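Alginase (Pseudoalteromonas, PDB 4Q8K) is an alginate lyase of polysaccharide lyase family 18 that probably cleaves the glycosidic bonds of alginate by beta-elimination. Local coordinates at residues G186-Y191 with Y316-N321. Numbering follows the deposited sequence.
With SO4 (sulfate ion), chain D.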
loop_
_atom_site.group_PDB
_atom_site.type_symbol
_atom_site.label_atom_id
_atom_site.label_comp_id
_atom_site.label_asym_id
_atom_site.label_seq_id
_atom_site.Cartn_x
_atom_site.Cartn_y
_atom_site.Cartn_z
ATOM N N GLY A 186 -10.814 -4.345 -4.840
ATOM C CA GLY A 186 -9.888 -5.440 -5.020
ATOM C C GLY A 186 -9.869 -6.357 -3.821
ATOM O O GLY A 186 -10.863 -6.478 -3.102
ATOM N N TRP A 187 -8.734 -7.008 -3.620
ATOM C CA TRP A 187 -8.530 -7.879 -2.472
ATOM C C TRP A 187 -7.354 -7.335 -1.698
ATOM O O TRP A 187 -6.398 -6.860 -2.303
ATOM C CB TRP A 187 -8.181 -9.283 -2.930
ATOM C CG TRP A 187 -9.363 -10.163 -3.159
ATOM C CD1 TRP A 187 -10.649 -9.948 -2.739
ATOM C CD2 TRP A 187 -9.375 -11.389 -3.884
ATOM N NE1 TRP A 187 -11.457 -10.989 -3.146
ATOM C CE2 TRP A 187 -10.693 -11.889 -3.840
ATOM C CE3 TRP A 187 -8.390 -12.130 -4.542
ATOM C CZ2 TRP A 187 -11.057 -13.079 -4.460
ATOM C CZ3 TRP A 187 -8.747 -13.320 -5.143
ATOM C CH2 TRP A 187 -10.070 -13.785 -5.093
ATOM N N ARG A 188 -7.405 -7.411 -0.373
ATOM C CA ARG A 188 -6.281 -6.921 0.423
ATOM C C ARG A 188 -5.799 -7.895 1.489
ATOM O O ARG A 188 -6.534 -8.786 1.941
ATOM C CB ARG A 188 -6.600 -5.567 1.072
ATOM C CG ARG A 188 -7.439 -5.681 2.339
ATOM C CD ARG A 188 -7.920 -4.332 2.821
ATOM N NE ARG A 188 -8.719 -3.642 1.815
ATOM C CZ ARG A 188 -9.301 -2.463 1.992
ATOM N NH1 ARG A 188 -9.170 -1.810 3.143
ATOM N NH2 ARG A 188 -10.017 -1.930 1.010
ATOM N N HIS A 189 -4.546 -7.699 1.878
ATOM C CA HIS A 189 -3.953 -8.348 3.037
ATOM C C HIS A 189 -3.094 -7.251 3.656
ATOM O O HIS A 189 -2.066 -6.886 3.093
ATOM C CB HIS A 189 -3.088 -9.512 2.607
ATOM C CG HIS A 189 -2.923 -10.562 3.661
ATOM N ND1 HIS A 189 -2.034 -11.600 3.539
ATOM C CD2 HIS A 189 -3.535 -10.721 4.860
ATOM C CE1 HIS A 189 -2.111 -12.375 4.613
ATOM N NE2 HIS A 189 -3.015 -11.864 5.426
ATOM N N GLU A 190 -3.521 -6.718 4.799
ATOM C CA GLU A 190 -3.065 -5.402 5.219
ATOM C C GLU A 190 -3.191 -5.193 6.726
ATOM O O GLU A 190 -4.078 -5.769 7.375
ATOM C CB GLU A 190 -3.948 -4.391 4.493
ATOM C CG GLU A 190 -3.622 -2.935 4.649
ATOM C CD GLU A 190 -4.558 -2.096 3.805
ATOM O OE1 GLU A 190 -5.715 -1.865 4.228
ATOM O OE2 GLU A 190 -4.143 -1.690 2.706
ATOM N N TYR A 191 -2.306 -4.362 7.274
ATOM C CA TYR A 191 -2.429 -3.916 8.657
ATOM C C TYR A 191 -2.849 -2.449 8.662
ATOM O O TYR A 191 -2.451 -1.687 7.780
ATOM C CB TYR A 191 -1.095 -4.039 9.390
ATOM C CG TYR A 191 -0.691 -5.439 9.796
ATOM C CD1 TYR A 191 -1.326 -6.089 10.849
ATOM C CD2 TYR A 191 0.351 -6.097 9.152
ATOM C CE1 TYR A 191 -0.941 -7.355 11.231
ATOM C CE2 TYR A 191 0.737 -7.362 9.521
ATOM C CZ TYR A 191 0.088 -7.987 10.565
ATOM O OH TYR A 191 0.471 -9.253 10.933
ATOM N N TYR A 316 -5.199 7.433 9.368
ATOM C CA TYR A 316 -4.559 6.193 9.773
ATOM C C TYR A 316 -3.680 5.582 8.703
ATOM O O TYR A 316 -4.028 5.568 7.526
ATOM C CB TYR A 316 -5.579 5.180 10.316
ATOM C CG TYR A 316 -6.683 4.698 9.385
ATOM C CD1 TYR A 316 -7.712 5.551 8.993
ATOM C CD2 TYR A 316 -6.727 3.374 8.950
ATOM C CE1 TYR A 316 -8.746 5.100 8.168
ATOM C CE2 TYR A 316 -7.758 2.922 8.138
ATOM C CZ TYR A 316 -8.758 3.790 7.754
ATOM O OH TYR A 316 -9.784 3.348 6.948
ATOM N N PHE A 317 -2.526 5.103 9.146
ATOM C CA PHE A 317 -1.563 4.457 8.284
ATOM C C PHE A 317 -1.919 2.984 8.090
ATOM O O PHE A 317 -2.370 2.319 9.031
ATOM C CB PHE A 317 -0.166 4.569 8.895
ATOM C CG PHE A 317 0.927 4.014 8.021
ATOM C CD1 PHE A 317 1.269 4.651 6.843
ATOM C CD2 PHE A 317 1.625 2.879 8.392
ATOM C CE1 PHE A 317 2.279 4.150 6.032
ATOM C CE2 PHE A 317 2.632 2.367 7.594
ATOM C CZ PHE A 317 2.965 3.013 6.409
ATOM N N LYS A 318 -1.717 2.488 6.869
ATOM C CA LYS A 318 -1.866 1.069 6.572
ATOM C C LYS A 318 -0.701 0.595 5.726
ATOM O O LYS A 318 -0.085 1.384 5.000
ATOM C CB LYS A 318 -3.167 0.800 5.800
ATOM C CG LYS A 318 -4.364 1.582 6.284
ATOM C CD LYS A 318 -5.664 1.027 5.713
ATOM C CE LYS A 318 -5.775 1.252 4.218
ATOM N NZ LYS A 318 -7.057 0.654 3.692
ATOM N N PHE A 319 -0.403 -0.696 5.788
ATOM C CA PHE A 319 0.630 -1.233 4.910
ATOM C C PHE A 319 0.380 -2.715 4.687
ATOM O O PHE A 319 -0.289 -3.361 5.495
ATOM C CB PHE A 319 2.019 -0.992 5.507
ATOM C CG PHE A 319 2.283 -1.783 6.754
ATOM C CD1 PHE A 319 1.861 -1.310 7.987
ATOM C CD2 PHE A 319 2.948 -2.988 6.694
ATOM C CE1 PHE A 319 2.098 -2.041 9.142
ATOM C CE2 PHE A 319 3.191 -3.725 7.847
ATOM C CZ PHE A 319 2.766 -3.242 9.070
ATOM N N GLY A 320 0.907 -3.235 3.583
ATOM C CA GLY A 320 0.721 -4.623 3.199
ATOM C C GLY A 320 0.593 -4.752 1.694
ATOM O O GLY A 320 1.432 -4.266 0.936
ATOM N N ASN A 321 -0.466 -5.407 1.242
ATOM C CA ASN A 321 -0.619 -5.617 -0.184
ATOM C C ASN A 321 -2.099 -5.526 -0.497
ATOM O O ASN A 321 -2.863 -6.460 -0.218
ATOM C CB ASN A 321 -0.018 -6.976 -0.569
ATOM C CG ASN A 321 -0.167 -7.298 -2.049
ATOM O OD1 ASN A 321 -0.844 -6.589 -2.787
ATOM N ND2 ASN A 321 0.448 -8.393 -2.473
HETATM S S SO4 D . -11.842 1.177 2.454
HETATM O O1 SO4 D . -13.033 1.598 3.197
HETATM O O2 SO4 D . -11.172 2.369 1.929
HETATM O O3 SO4 D . -10.963 0.430 3.351
HETATM O O4 SO4 D . -12.246 0.327 1.343
#
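Tyr-191 lays its CB over one face of the Phe-319 ring, 4.2 Å from the ring centroid, while its own ring slants across that of Phe-319 with the planes at 33°. The nearest ring atoms are Tyr-191 CD2 and Phe-319 CZ. Phe-319 reaches this partner with CG held between its backbone N and carbonyl carbon (chi1 68°), and Phe-208 meets its ring as well. A second flat group, the guanidinium of Arg-188, takes a sulfate ion, probably from the crystallisation liquor, at its edge and in its plane: NH1 bonds O3 at 2.9 Å and NH2 bonds O4 at 3.2 Å. Between the aromatic pair and the guanidinium, strands 186-193 and 316-319 pair antiparallel in the curved sheet of the alginate lyase beta-jelly roll. Tyr-191 N gives a nearly straight bond to Phe-319 O, and Phe-319 N returns one to Tyr-191 O. Where the chain turns a corner at Gly-320, a side chain would clash with His-189 O; beyond it, His-189 and Asn-321 exchange two more backbone bonds. On the face that carries Arg-188, opposite the Tyr-191 and Phe-319 rings, Glu-190 holds CG anti to its backbone N and runs extended beyond it, bringing OE1 to Lys-318 NZ at 2.9 Å, on the syn side and 30° out of the carboxylate plane. Arg-188 NH1 lies at long salt-bridge range of the same oxygen and also forms a salt bridge with Glu-157. Replacing Glu-190 by a glutamine would probably leave Lys-318 NZ, 3.3 Å from Arg-188 NH1, without the negative charge that offsets this close approach. The side chains of Glu-190 and Lys-318 both touch Gln-226 of strand 221-228.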